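Local coordinates for protein pilin (PDB 3GLD) that builds the shaft of the streptococcal pilus, its subunits stacking head to tail through intermolecular isopeptide bonds, and thereby supports adhesion to host cells, bacterial aggregation and biofilm formation, at residues L162-K167 with F222-G227; K177-G182 with D246-E251; V197-T202 with E228-T233; Y241-D246 with M284-T289; T255-S260 with N272-E277. The protein carries 2 engineered substitutions. All blocks are in the same frame, centred on the assembly; numbering follows the deposited sequence.

Interaction 1 (L162-K167 with F222-G227)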
# COMPACT_ATOMS: atom_id res chain seq x y z
N LEU A 162 1.56 16.24 -3.77
CA LEU A 162 1.05 17.35 -4.55
C LEU A 162 1.57 18.69 -3.98
O LEU A 162 1.36 19.03 -2.80
CB LEU A 162 -0.48 17.33 -4.59
CG LEU A 162 -1.15 18.61 -5.12
CD1 LEU A 162 -0.78 18.81 -6.56
CD2 LEU A 162 -2.65 18.54 -4.97
N THR A 163 2.29 19.42 -4.82
CA THR A 163 2.82 20.75 -4.46
C THR A 163 2.01 21.81 -5.21
O THR A 163 1.79 21.70 -6.41
CB THR A 163 4.32 20.84 -4.81
OG1 THR A 163 5.01 19.81 -4.10
CG2 THR A 163 4.97 22.21 -4.44
N VAL A 164 1.52 22.81 -4.49
CA VAL A 164 0.81 23.92 -5.13
C VAL A 164 1.59 25.20 -4.90
O VAL A 164 1.90 25.55 -3.77
CB VAL A 164 -0.66 24.09 -4.61
CG1 VAL A 164 -1.38 25.25 -5.36
CG2 VAL A 164 -1.43 22.78 -4.76
N LYS A 165 1.92 25.89 -5.98
CA LYS A 165 2.79 27.04 -5.91
C LYS A 165 2.06 28.25 -6.45
O LYS A 165 1.27 28.13 -7.39
CB LYS A 165 4.03 26.81 -6.79
CG LYS A 165 4.96 25.76 -6.26
CD LYS A 165 6.11 25.44 -7.25
CE LYS A 165 7.10 26.59 -7.40
NZ LYS A 165 8.25 26.16 -8.26
N LYS A 166 2.34 29.41 -5.85
CA LYS A 166 1.84 30.70 -6.35
C LYS A 166 3.02 31.52 -6.87
O LYS A 166 4.04 31.68 -6.19
CB LYS A 166 1.11 31.48 -5.26
CG LYS A 166 0.68 32.90 -5.69
CD LYS A 166 -0.55 32.79 -6.57
CE LYS A 166 -0.61 33.92 -7.55
NZ LYS A 166 -1.89 33.88 -8.29
N LYS A 167 2.87 32.01 -8.10
CA LYS A 167 3.85 32.89 -8.71
C LYS A 167 3.13 34.20 -9.09
O LYS A 167 2.07 34.18 -9.74
CB LYS A 167 4.41 32.21 -9.97
CG LYS A 167 5.40 33.07 -10.74
CD LYS A 167 5.88 32.35 -12.00
CE LYS A 167 7.20 32.94 -12.50
NZ LYS A 167 7.78 32.06 -13.57
N PHE A 222 -6.80 27.36 2.00
CA PHE A 222 -5.44 27.84 2.21
C PHE A 222 -5.13 29.11 1.41
O PHE A 222 -5.88 29.48 0.50
CB PHE A 222 -4.37 26.75 1.95
CG PHE A 222 -4.26 26.32 0.52
CD1 PHE A 222 -5.15 25.37 -0.02
CD2 PHE A 222 -3.24 26.81 -0.29
CE1 PHE A 222 -5.01 24.94 -1.34
CE2 PHE A 222 -3.10 26.39 -1.61
CZ PHE A 222 -3.99 25.46 -2.14
N THR A 223 -4.03 29.76 1.77
CA THR A 223 -3.61 30.97 1.09
C THR A 223 -2.14 30.89 0.76
O THR A 223 -1.37 30.27 1.49
CB THR A 223 -3.85 32.26 1.96
OG1 THR A 223 -3.06 32.19 3.15
CG2 THR A 223 -5.30 32.40 2.35
N LEU A 224 -1.75 31.53 -0.33
CA LEU A 224 -0.34 31.63 -0.70
C LEU A 224 -0.02 33.03 -1.23
O LEU A 224 -0.78 33.59 -2.00
CB LEU A 224 0.02 30.61 -1.79
CG LEU A 224 -0.10 29.10 -1.52
CD1 LEU A 224 0.05 28.28 -2.78
CD2 LEU A 224 0.91 28.71 -0.52
N LYS A 225 1.13 33.56 -0.83
CA LYS A 225 1.71 34.71 -1.51
C LYS A 225 2.67 34.21 -2.62
O LYS A 225 2.97 33.02 -2.69
CB LYS A 225 2.50 35.59 -0.53
CG LYS A 225 1.72 36.08 0.71
CD LYS A 225 2.68 36.82 1.68
CE LYS A 225 1.99 37.46 2.89
NZ LYS A 225 1.41 36.45 3.82
N ASP A 226 3.14 35.13 -3.47
CA ASP A 226 4.21 34.83 -4.41
C ASP A 226 5.34 34.05 -3.73
O ASP A 226 5.78 34.43 -2.64
CB ASP A 226 4.80 36.13 -4.97
CG ASP A 226 5.98 35.89 -5.89
OD1 ASP A 226 5.76 35.33 -6.98
OD2 ASP A 226 7.12 36.26 -5.52
N GLY A 227 5.85 33.00 -4.39
CA GLY A 227 6.97 32.26 -3.86
C GLY A 227 6.65 31.33 -2.68
O GLY A 227 7.54 30.73 -2.10
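The Phe222 ring turns its edge to Val164, whose CG1 lies near the ring plane, 4.2 Å from CZ; Leu224 CD1, of the ring's own strand, also sits at the edge and in plane. Phe181 of strand 179-185 meets the ring with nearly parallel planes. These side chains belong to the core of a beta sandwich, in which strand 162-167 lies in one sheet and strand 222-224 in the other, their axes 8.0 Å apart and inclined at 45°. Leu224 forms the middle of the contact: CD1 reaches 3.4 Å from Val164 O, and CB packs 3.7 Å from Lys166 CB. Lys166 starts toward the opposite strand and then turns off: with CG anti to the backbone N and a bend at chi2, the chain leads away to NZ, which is joined covalently to Asn290 in the isopeptide cross-link and hydrogen-bonded to Glu245. Past the end of strand 222-224 the chain comes up to the other strand, and Asp226 OD1 lies 3.5 Å from Lys167 CA while accepting a hydrogen bond from Val168 N. The closing bond runs from Gly227 N to Lys166 O, 2.9 Å long with an N-H...O angle of 147°, the donor tilted 22° from the carbonyl plane.

Interaction 2 (K177-G182 with D246-E251)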
# COMPACT_ATOMS: atom_id res chain seq x y z
N LYS A 177 0.55 40.05 -1.52
CA LYS A 177 -0.85 39.68 -1.46
C LYS A 177 -1.07 38.17 -1.22
O LYS A 177 -0.39 37.32 -1.82
CB LYS A 177 -1.55 40.13 -2.75
CG LYS A 177 -3.04 39.75 -2.83
CD LYS A 177 -3.56 40.08 -4.22
CE LYS A 177 -5.02 39.73 -4.34
NZ LYS A 177 -5.90 40.57 -3.43
N ASP A 178 -2.01 37.87 -0.32
CA ASP A 178 -2.49 36.50 -0.13
C ASP A 178 -3.59 36.12 -1.11
O ASP A 178 -4.64 36.76 -1.16
CB ASP A 178 -2.88 36.25 1.32
CG ASP A 178 -1.73 35.70 2.12
OD1 ASP A 178 -1.33 34.52 1.90
OD2 ASP A 178 -1.17 36.44 2.94
N PHE A 179 -3.34 35.09 -1.91
CA PHE A 179 -4.36 34.58 -2.81
C PHE A 179 -5.03 33.39 -2.13
O PHE A 179 -4.33 32.56 -1.55
CB PHE A 179 -3.74 34.17 -4.14
CG PHE A 179 -3.14 35.32 -4.92
CD1 PHE A 179 -3.82 35.83 -6.01
CD2 PHE A 179 -1.90 35.86 -4.57
CE1 PHE A 179 -3.29 36.89 -6.75
CE2 PHE A 179 -1.37 36.92 -5.30
CZ PHE A 179 -2.07 37.44 -6.38
N ASN A 180 -6.36 33.33 -2.19
CA ASN A 180 -7.14 32.24 -1.57
C ASN A 180 -7.23 31.00 -2.46
O ASN A 180 -7.41 31.10 -3.67
CB ASN A 180 -8.56 32.69 -1.27
CG ASN A 180 -8.65 33.66 -0.10
OD1 ASN A 180 -7.80 33.69 0.79
ND2 ASN A 180 -9.70 34.47 -0.11
N PHE A 181 -7.16 29.82 -1.83
CA PHE A 181 -7.23 28.57 -2.58
C PHE A 181 -8.13 27.56 -1.85
O PHE A 181 -8.28 27.63 -0.62
CB PHE A 181 -5.84 27.94 -2.71
CG PHE A 181 -4.87 28.71 -3.59
CD1 PHE A 181 -4.75 28.39 -4.95
CD2 PHE A 181 -4.01 29.66 -3.05
CE1 PHE A 181 -3.83 29.07 -5.77
CE2 PHE A 181 -3.08 30.35 -3.85
CZ PHE A 181 -2.99 30.05 -5.22
N GLY A 182 -8.70 26.63 -2.61
CA GLY A 182 -9.37 25.45 -2.06
C GLY A 182 -8.79 24.18 -2.68
O GLY A 182 -8.47 24.16 -3.87
N ASP A 246 -9.35 31.40 -5.76
CA ASP A 246 -10.41 32.43 -5.93
C ASP A 246 -10.21 33.23 -7.22
O ASP A 246 -9.13 33.25 -7.80
CB ASP A 246 -10.46 33.41 -4.74
CG ASP A 246 -11.23 32.86 -3.55
OD1 ASP A 246 -11.61 31.67 -3.59
OD2 ASP A 246 -11.45 33.62 -2.58
N ASP A 247 -11.26 33.91 -7.65
CA ASP A 247 -11.23 34.72 -8.85
C ASP A 247 -10.74 36.12 -8.49
O ASP A 247 -11.29 36.79 -7.60
CB ASP A 247 -12.63 34.76 -9.47
CG ASP A 247 -12.67 35.40 -10.85
OD1 ASP A 247 -11.73 36.14 -11.21
OD2 ASP A 247 -13.67 35.17 -11.56
N TYR A 248 -9.69 36.56 -9.17
CA TYR A 248 -9.12 37.88 -8.89
C TYR A 248 -9.15 38.85 -10.07
O TYR A 248 -8.42 39.85 -10.06
CB TYR A 248 -7.69 37.75 -8.33
CG TYR A 248 -7.69 37.18 -6.93
CD1 TYR A 248 -7.97 37.99 -5.83
CD2 TYR A 248 -7.41 35.83 -6.71
CE1 TYR A 248 -7.98 37.47 -4.54
CE2 TYR A 248 -7.41 35.30 -5.41
CZ TYR A 248 -7.69 36.13 -4.33
OH TYR A 248 -7.70 35.65 -3.04
N LYS A 249 -10.00 38.57 -11.05
CA LYS A 249 -10.14 39.42 -12.24
C LYS A 249 -10.60 40.87 -11.93
O LYS A 249 -10.05 41.82 -12.49
CB LYS A 249 -11.07 38.78 -13.28
CG LYS A 249 -10.48 37.54 -13.92
CD LYS A 249 -11.13 37.26 -15.29
CE LYS A 249 -11.22 35.76 -15.55
NZ LYS A 249 -11.17 35.43 -17.01
N SER A 250 -11.56 41.02 -11.03
CA SER A 250 -11.96 42.36 -10.55
C SER A 250 -10.82 43.13 -9.88
O SER A 250 -10.87 44.35 -9.78
CB SER A 250 -13.18 42.28 -9.62
OG SER A 250 -12.97 41.42 -8.52
N GLU A 251 -9.77 42.42 -9.44
CA GLU A 251 -8.58 43.07 -8.90
C GLU A 251 -7.47 43.26 -9.95
O GLU A 251 -6.34 43.65 -9.62
CB GLU A 251 -8.10 42.37 -7.63
CG GLU A 251 -9.02 42.64 -6.42
CD GLU A 251 -8.82 41.63 -5.29
OE1 GLU A 251 -7.75 41.66 -4.66
OE2 GLU A 251 -9.75 40.83 -5.02
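Tyr248 reaches across to strand 179-182 from the loop that follows strand 240-245. Its CB carries the ring toward the strand with CG anti to the carbonyl carbon (chi1 -70°), and the two long sides of the ring then find different partners. On one side CD1 and CE1 run past the end of Lys177, CE1 lying 3.7 Å from Lys177 CE. On the other, CD2 and CE2 meet Phe179, whose CD1 stands 3.7 Å from Tyr248 CD2 and lies over one face of the tyrosine ring, toward its rim. This is a T-shaped stack, the edge of Phe179 directed at the face of Tyr248, with planes at 75°. At the tip, OH accepts a hydrogen bond of 2.8 Å from Asn180 N, nearly straight at 161°. Asp246 N donates to Asn180 O over 2.9 Å, and Asn180 ND2, with its partner in the amide plane, meets Asp246 OD2 at 3.1 Å from above the carboxylate plane. Lys177 NZ forms a salt bridge to Glu251 OE1, modelled too short to be taken literally. An Asx turn shapes the loop, Asp247 OD1 accepting from Lys249 N. Tyr248 thus holds this loop against the start of strand 179-185, which lies between strands 220-224 and 240-245 in its sheet, and is close to Glu245, while Phe179 also meets Tyr253 edge to face and lies beside the cross-linked side chain of Lys166.

Interaction 3 (V197-T202 with E228-T233)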
# COMPACT_ATOMS: atom_id res chain seq x y z
N VAL A 197 -4.93 13.63 5.41
CA VAL A 197 -3.63 13.72 4.76
C VAL A 197 -2.85 14.92 5.29
O VAL A 197 -3.45 15.94 5.69
CB VAL A 197 -3.71 13.80 3.20
CG1 VAL A 197 -4.48 12.61 2.64
CG2 VAL A 197 -4.31 15.11 2.74
N MET A 198 -1.53 14.79 5.28
CA MET A 198 -0.66 15.78 5.86
C MET A 198 -0.31 16.84 4.82
O MET A 198 0.02 16.52 3.67
CB MET A 198 0.62 15.15 6.36
CG MET A 198 0.39 14.08 7.41
SD MET A 198 1.86 13.09 7.70
CE MET A 198 2.90 14.17 8.67
N ILE A 199 -0.38 18.10 5.24
CA ILE A 199 -0.06 19.24 4.39
C ILE A 199 1.00 20.12 5.06
O ILE A 199 0.87 20.44 6.26
CB ILE A 199 -1.33 20.04 4.06
CG1 ILE A 199 -2.23 19.17 3.17
CG2 ILE A 199 -0.99 21.39 3.35
CD1 ILE A 199 -3.52 19.80 2.77
N GLU A 200 2.04 20.49 4.31
CA GLU A 200 3.09 21.39 4.77
C GLU A 200 3.03 22.67 3.95
O GLU A 200 3.05 22.59 2.74
CB GLU A 200 4.49 20.78 4.59
CG GLU A 200 4.85 19.66 5.54
CD GLU A 200 6.29 19.15 5.34
OE1 GLU A 200 7.01 19.67 4.45
OE2 GLU A 200 6.70 18.24 6.09
N LYS A 201 2.97 23.83 4.61
CA LYS A 201 3.00 25.12 3.95
C LYS A 201 4.35 25.77 4.17
O LYS A 201 4.80 25.89 5.31
CB LYS A 201 1.87 26.05 4.44
CG LYS A 201 1.92 27.45 3.80
CD LYS A 201 0.67 28.29 4.09
CE LYS A 201 0.95 29.75 3.76
NZ LYS A 201 -0.25 30.62 3.83
N THR A 202 4.98 26.19 3.07
CA THR A 202 6.29 26.85 3.11
C THR A 202 6.17 28.32 2.71
O THR A 202 5.52 28.65 1.72
CB THR A 202 7.29 26.12 2.18
OG1 THR A 202 7.37 24.75 2.58
CG2 THR A 202 8.69 26.74 2.23
N GLU A 228 5.38 31.18 -2.34
CA GLU A 228 5.02 30.25 -1.26
C GLU A 228 4.42 28.98 -1.85
O GLU A 228 4.01 28.96 -3.03
CB GLU A 228 4.04 30.92 -0.28
CG GLU A 228 4.65 32.12 0.43
CD GLU A 228 3.74 32.76 1.48
OE1 GLU A 228 2.50 32.57 1.45
OE2 GLU A 228 4.29 33.45 2.35
N SER A 229 4.35 27.91 -1.05
CA SER A 229 3.71 26.71 -1.54
C SER A 229 3.11 25.88 -0.39
O SER A 229 3.51 26.03 0.78
CB SER A 229 4.72 25.85 -2.33
OG SER A 229 5.78 25.39 -1.47
N ILE A 230 2.14 25.04 -0.74
CA ILE A 230 1.77 23.92 0.12
C ILE A 230 2.17 22.61 -0.59
O ILE A 230 2.35 22.60 -1.81
CB ILE A 230 0.26 23.88 0.47
CG1 ILE A 230 -0.62 23.68 -0.77
CG2 ILE A 230 -0.15 25.13 1.28
CD1 ILE A 230 -1.96 23.04 -0.44
N LYS A 231 2.29 21.54 0.20
CA LYS A 231 2.63 20.23 -0.30
C LYS A 231 1.86 19.20 0.54
O LYS A 231 2.05 19.12 1.77
CB LYS A 231 4.13 19.98 -0.20
CG LYS A 231 4.59 18.70 -0.97
CD LYS A 231 5.95 18.20 -0.52
CE LYS A 231 7.05 19.17 -0.82
NZ LYS A 231 8.40 18.52 -0.72
N VAL A 232 0.98 18.45 -0.11
CA VAL A 232 0.35 17.29 0.47
C VAL A 232 1.44 16.21 0.44
O VAL A 232 1.84 15.75 -0.63
CB VAL A 232 -0.89 16.88 -0.34
CG1 VAL A 232 -1.61 15.66 0.30
CG2 VAL A 232 -1.85 18.04 -0.46
N THR A 233 1.99 15.87 1.60
CA THR A 233 3.19 15.03 1.65
C THR A 233 2.93 13.52 1.61
O THR A 233 3.86 12.74 1.36
CB THR A 233 4.05 15.33 2.90
OG1 THR A 233 3.31 15.00 4.08
CG2 THR A 233 4.43 16.78 2.93
O HOH W 1 4.01 16.53 6.24
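Ile199, Lys201, Ile230 and Val232 interlock on one face of an antiparallel strand pair, forming part of the wall of the beta sandwich core. The methyl CG2 of Val232 fits against the Ile199 side chain, 3.8 Å from its CG1, while the other methyl, CG1, meets Val197 CG2 at 3.7 Å; the valine thus fills the dip between Val197 and Ile199. Ile230 follows in the same way: its CB faces Ile199 CG2 at 4.0 Å and its CG2 rests on Lys201 CB, 3.9 Å away. The extended Lys201 chain, its CG trans to N (chi1 177°), runs beyond Ile230 to hydrogen-bond Thr223 O. On the other face Thr233 CG2 lies against the Glu200 side chain, roughly at right angles to it and 3.9 Å from CD. Glu200 pairs with Lys231 and Thr202 with Ser229 through backbone hydrogen bonds, the shortest being Thr202 N to Ser229 O at 2.7 Å, and Thr233 N bonds to Met198 O where the chain turns a corner. The two faces therefore differ in chemistry: hydrocarbon contacts prevail beside Ile199, whereas beside Glu200 a water accepts from Thr233 OG1 and donates to Glu200 OE2, which Gln211 also binds, as suits a more exposed face.

Interaction 4 (Y241-D246 with M284-T289); sequences YVVTED and MTITFT
Phe288 fits between Val243 and Glu245, its ring reaching over from strand 284-289 to strand 241-245 in the opposite sheet of the beta sandwich. The strand axes lie 9.4 Å apart, 17° from parallel; no hydrogen bond bridges this gap, and side chains do nearly all of the touching. Packing is most extensive around the phenylalanine. Its CE1 meets Val243 CG1 at 3.8 Å, Val243 O lies in the plane of the ring at its edge, 3.7 Å from CZ, and its CB lies 3.5 Å from Glu245 OE1. A fully extended chain (chi1 -179°) carries Glu245 past Phe288 in the opposite direction, carboxylate and ring planes 39° apart. Toward the other end the contact thins: Ile286 CD1 is 4.4 Å from Val243 CG2, though nearer to Tyr241, at whose ring edge it lies 4.0 Å from CE1. The partly exposed Met284 end is looser in extent yet holds one short contact: bent at chi2 and chi3, Met284 brings CG to 3.2 Å from Tyr241 OH, with CE 3.8 Å from the same oxygen. Glu245 is the site assigned to autocatalysis of the domain's Lys166-Asn290 isopeptide bond. Its carboxylate is flanked by the rings of Phe288, Phe179 and Phe181, and OE1 accepts a hydrogen bond from Lys166 NZ; the aromatic cover probably strengthens this bond.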
# COMPACT_ATOMS: atom_id res chain seq x y z
N TYR A 241 -8.62 14.73 -7.39
CA TYR A 241 -8.58 16.00 -6.68
C TYR A 241 -8.77 17.18 -7.63
O TYR A 241 -8.58 17.07 -8.84
CB TYR A 241 -7.29 16.13 -5.85
CG TYR A 241 -6.03 16.22 -6.67
CD1 TYR A 241 -5.57 17.45 -7.15
CD2 TYR A 241 -5.30 15.06 -6.98
CE1 TYR A 241 -4.42 17.53 -7.92
CE2 TYR A 241 -4.16 15.13 -7.74
CZ TYR A 241 -3.71 16.37 -8.21
OH TYR A 241 -2.57 16.44 -8.96
N VAL A 242 -9.16 18.31 -7.04
CA VAL A 242 -9.26 19.59 -7.74
C VAL A 242 -8.61 20.63 -6.85
O VAL A 242 -8.83 20.65 -5.62
CB VAL A 242 -10.74 20.00 -7.96
CG1 VAL A 242 -10.82 21.26 -8.85
CG2 VAL A 242 -11.55 18.88 -8.60
N VAL A 243 -7.80 21.49 -7.47
CA VAL A 243 -7.29 22.69 -6.81
C VAL A 243 -7.82 23.93 -7.52
O VAL A 243 -7.72 24.04 -8.74
CB VAL A 243 -5.75 22.77 -6.84
CG1 VAL A 243 -5.26 23.91 -5.93
CG2 VAL A 243 -5.11 21.43 -6.43
N THR A 244 -8.37 24.87 -6.75
CA THR A 244 -8.86 26.10 -7.34
C THR A 244 -8.42 27.31 -6.52
O THR A 244 -8.45 27.29 -5.29
CB THR A 244 -10.39 26.14 -7.41
OG1 THR A 244 -10.90 26.41 -6.11
CG2 THR A 244 -10.97 24.85 -7.90
N GLU A 245 -8.03 28.37 -7.22
CA GLU A 245 -7.80 29.68 -6.60
C GLU A 245 -9.08 30.52 -6.72
O GLU A 245 -9.81 30.38 -7.70
CB GLU A 245 -6.67 30.35 -7.34
CG GLU A 245 -6.26 31.73 -6.84
CD GLU A 245 -5.15 32.34 -7.70
OE1 GLU A 245 -4.05 31.78 -7.79
OE2 GLU A 245 -5.38 33.41 -8.28
N ASP A 246 -9.35 31.40 -5.76
CA ASP A 246 -10.41 32.43 -5.93
C ASP A 246 -10.21 33.23 -7.22
O ASP A 246 -9.13 33.25 -7.80
CB ASP A 246 -10.46 33.41 -4.74
CG ASP A 246 -11.23 32.86 -3.55
OD1 ASP A 246 -11.61 31.67 -3.59
OD2 ASP A 246 -11.45 33.62 -2.58
N MET A 284 3.47 15.59 -8.25
CA MET A 284 2.77 16.57 -9.07
C MET A 284 3.09 17.97 -8.61
O MET A 284 2.99 18.26 -7.43
CB MET A 284 1.26 16.33 -9.01
CG MET A 284 0.42 17.45 -9.68
SD MET A 284 0.71 17.59 -11.45
CE MET A 284 -0.44 16.36 -12.09
N THR A 285 3.41 18.88 -9.55
CA THR A 285 3.56 20.29 -9.19
C THR A 285 2.63 21.16 -10.01
O THR A 285 2.66 21.11 -11.24
CB THR A 285 5.01 20.77 -9.34
OG1 THR A 285 5.85 19.98 -8.53
CG2 THR A 285 5.16 22.23 -8.88
N ILE A 286 1.81 21.95 -9.32
CA ILE A 286 0.82 22.80 -9.94
C ILE A 286 1.11 24.24 -9.52
O ILE A 286 1.09 24.57 -8.32
CB ILE A 286 -0.61 22.42 -9.55
CG1 ILE A 286 -0.86 20.93 -9.86
CG2 ILE A 286 -1.62 23.33 -10.25
CD1 ILE A 286 -2.27 20.46 -9.61
N THR A 287 1.36 25.09 -10.51
CA THR A 287 1.72 26.48 -10.30
C THR A 287 0.63 27.42 -10.80
O THR A 287 0.24 27.39 -11.97
CB THR A 287 3.02 26.79 -11.01
OG1 THR A 287 3.98 25.77 -10.67
CG2 THR A 287 3.57 28.21 -10.63
N PHE A 288 0.14 28.26 -9.88
CA PHE A 288 -0.79 29.32 -10.24
C PHE A 288 0.00 30.61 -10.47
O PHE A 288 0.69 31.11 -9.58
CB PHE A 288 -1.84 29.49 -9.15
CG PHE A 288 -2.88 28.41 -9.13
CD1 PHE A 288 -2.60 27.17 -8.53
CD2 PHE A 288 -4.13 28.62 -9.68
CE1 PHE A 288 -3.56 26.18 -8.48
CE2 PHE A 288 -5.11 27.63 -9.63
CZ PHE A 288 -4.82 26.39 -9.02
N THR A 289 -0.04 31.11 -11.69
CA THR A 289 0.63 32.38 -12.00
C THR A 289 -0.44 33.43 -12.09
O THR A 289 -1.39 33.30 -12.88
CB THR A 289 1.40 32.29 -13.33
OG1 THR A 289 2.38 31.26 -13.21
CG2 THR A 289 2.12 33.62 -13.68

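Interaction 5 (T255-S260 with N272-E277); sequences TNVEVS and NSTEQE
Asn272 opens the run with its backbone, CA lying 4.2 Å from Thr255 CG2. At Ser273 the main chain passes Val257, whose CG2 is 4.0 Å from the serine N, while the side chain turns away and its OG donates to Thr274 O over 2.6 Å. Thr274 then presents its methyl to the strand: CG2 is 4.0 Å from Val257 CG1, the two side chains crossing at about a right angle, and 4.2 Å from Val259 CG2. Its OG1, tucked over the backbone between N and C (chi1 62°), donates to Glu275 O and accepts from Val243 N. Glu277, bent at chi2, slides past Val259 in the opposite direction, OE2 coming 4.1 Å from CG1 before pairing with Lys267. No hydrogen bond joins the segments. Such van der Waals contact between an irregular edge and a facing strand closes one side of the beta sandwich, next to the isopeptide site, where Thr255 OG1 is hydrogen-bonded to Asn290 OD1.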
# COMPACT_ATOMS: atom_id res chain seq x y z
N THR A 255 -5.14 34.93 -14.25
CA THR A 255 -4.66 33.71 -13.62
C THR A 255 -4.52 32.57 -14.63
O THR A 255 -5.43 32.30 -15.41
CB THR A 255 -5.55 33.30 -12.44
OG1 THR A 255 -5.57 34.37 -11.50
CG2 THR A 255 -5.00 32.03 -11.74
N ASN A 256 -3.35 31.94 -14.61
CA ASN A 256 -3.08 30.77 -15.42
C ASN A 256 -2.50 29.64 -14.56
O ASN A 256 -1.76 29.89 -13.60
CB ASN A 256 -2.15 31.10 -16.58
CG ASN A 256 -2.83 32.01 -17.64
OD1 ASN A 256 -2.89 33.24 -17.48
ND2 ASN A 256 -3.31 31.40 -18.72
N VAL A 257 -2.87 28.41 -14.91
CA VAL A 257 -2.52 27.22 -14.11
C VAL A 257 -1.56 26.34 -14.89
O VAL A 257 -1.84 25.96 -16.01
CB VAL A 257 -3.76 26.36 -13.77
CG1 VAL A 257 -3.39 25.26 -12.78
CG2 VAL A 257 -4.86 27.21 -13.17
N GLU A 258 -0.43 26.00 -14.30
CA GLU A 258 0.42 24.99 -14.90
C GLU A 258 0.32 23.68 -14.12
O GLU A 258 0.51 23.67 -12.90
CB GLU A 258 1.88 25.45 -14.97
CG GLU A 258 2.76 24.44 -15.70
CD GLU A 258 4.22 24.71 -15.47
OE1 GLU A 258 4.87 25.28 -16.36
OE2 GLU A 258 4.73 24.37 -14.37
N VAL A 259 0.03 22.59 -14.82
CA VAL A 259 -0.12 21.26 -14.22
C VAL A 259 1.01 20.37 -14.70
O VAL A 259 1.03 19.95 -15.85
CB VAL A 259 -1.49 20.61 -14.58
CG1 VAL A 259 -1.63 19.24 -13.91
CG2 VAL A 259 -2.65 21.52 -14.17
N SER A 260 1.95 20.08 -13.82
CA SER A 260 3.20 19.47 -14.25
C SER A 260 3.57 18.23 -13.42
O SER A 260 4.20 18.38 -12.38
CB SER A 260 4.33 20.51 -14.17
OG SER A 260 5.57 19.94 -14.51
N ASN A 272 -8.72 29.69 -13.36
CA ASN A 272 -8.36 29.59 -11.96
C ASN A 272 -8.52 28.22 -11.31
O ASN A 272 -8.45 28.11 -10.09
CB ASN A 272 -9.08 30.67 -11.13
CG ASN A 272 -10.59 30.65 -11.31
OD1 ASN A 272 -11.23 31.71 -11.31
ND2 ASN A 272 -11.17 29.46 -11.47
N SER A 273 -8.73 27.19 -12.13
CA SER A 273 -8.95 25.83 -11.64
C SER A 273 -8.23 24.75 -12.43
O SER A 273 -8.10 24.82 -13.65
CB SER A 273 -10.45 25.52 -11.61
OG SER A 273 -10.69 24.23 -11.08
N THR A 274 -7.75 23.73 -11.71
CA THR A 274 -7.37 22.48 -12.37
C THR A 274 -8.66 21.81 -12.83
O THR A 274 -9.75 22.11 -12.35
CB THR A 274 -6.58 21.52 -11.43
OG1 THR A 274 -7.39 21.13 -10.30
CG2 THR A 274 -5.30 22.20 -10.94
N GLU A 275 -8.54 20.91 -13.79
CA GLU A 275 -9.61 19.94 -14.00
C GLU A 275 -9.49 18.90 -12.87
O GLU A 275 -8.60 18.99 -12.02
CB GLU A 275 -9.46 19.26 -15.36
CG GLU A 275 -9.55 20.18 -16.56
CD GLU A 275 -9.01 19.51 -17.82
OE1 GLU A 275 -8.13 18.61 -17.69
OE2 GLU A 275 -9.45 19.88 -18.93
N GLN A 276 -10.40 17.93 -12.83
CA GLN A 276 -10.25 16.83 -11.90
C GLN A 276 -9.01 16.01 -12.28
O GLN A 276 -8.95 15.43 -13.36
CB GLN A 276 -11.51 15.97 -11.84
CG GLN A 276 -11.47 14.90 -10.75
CD GLN A 276 -12.82 14.70 -10.08
OE1 GLN A 276 -13.35 15.60 -9.42
NE2 GLN A 276 -13.38 13.51 -10.23
N GLU A 277 -8.01 16.01 -11.41
CA GLU A 277 -6.81 15.23 -11.63
C GLU A 277 -6.93 13.96 -10.82
O GLU A 277 -7.61 13.95 -9.79
CB GLU A 277 -5.58 15.99 -11.15
CG GLU A 277 -5.07 17.08 -12.06
CD GLU A 277 -4.74 16.60 -13.45
OE1 GLU A 277 -4.07 15.56 -13.60
OE2 GLU A 277 -5.14 17.27 -14.41

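In the fold
From the N terminus, strand 162-167 enters first, and interaction 1 closes a loop by bringing 222-227 back against it. Interactions 2 and 3 both cross interaction 1, since 177-182 and 197-202 lie within that loop while their partners come later. Interaction 3 falls wholly inside the longer loop that interaction 2 closes at 246-251. Interaction 4 crosses interaction 2, sharing Asp246, and its own loop to 284-289 contains the short closure of interaction 5. Interaction 3 joins neighbouring strands within a sheet, interactions 1 and 4 join the two sheets face to face, and interactions 2 and 5 bring loops onto the sandwich's margins near the isopeptide bond.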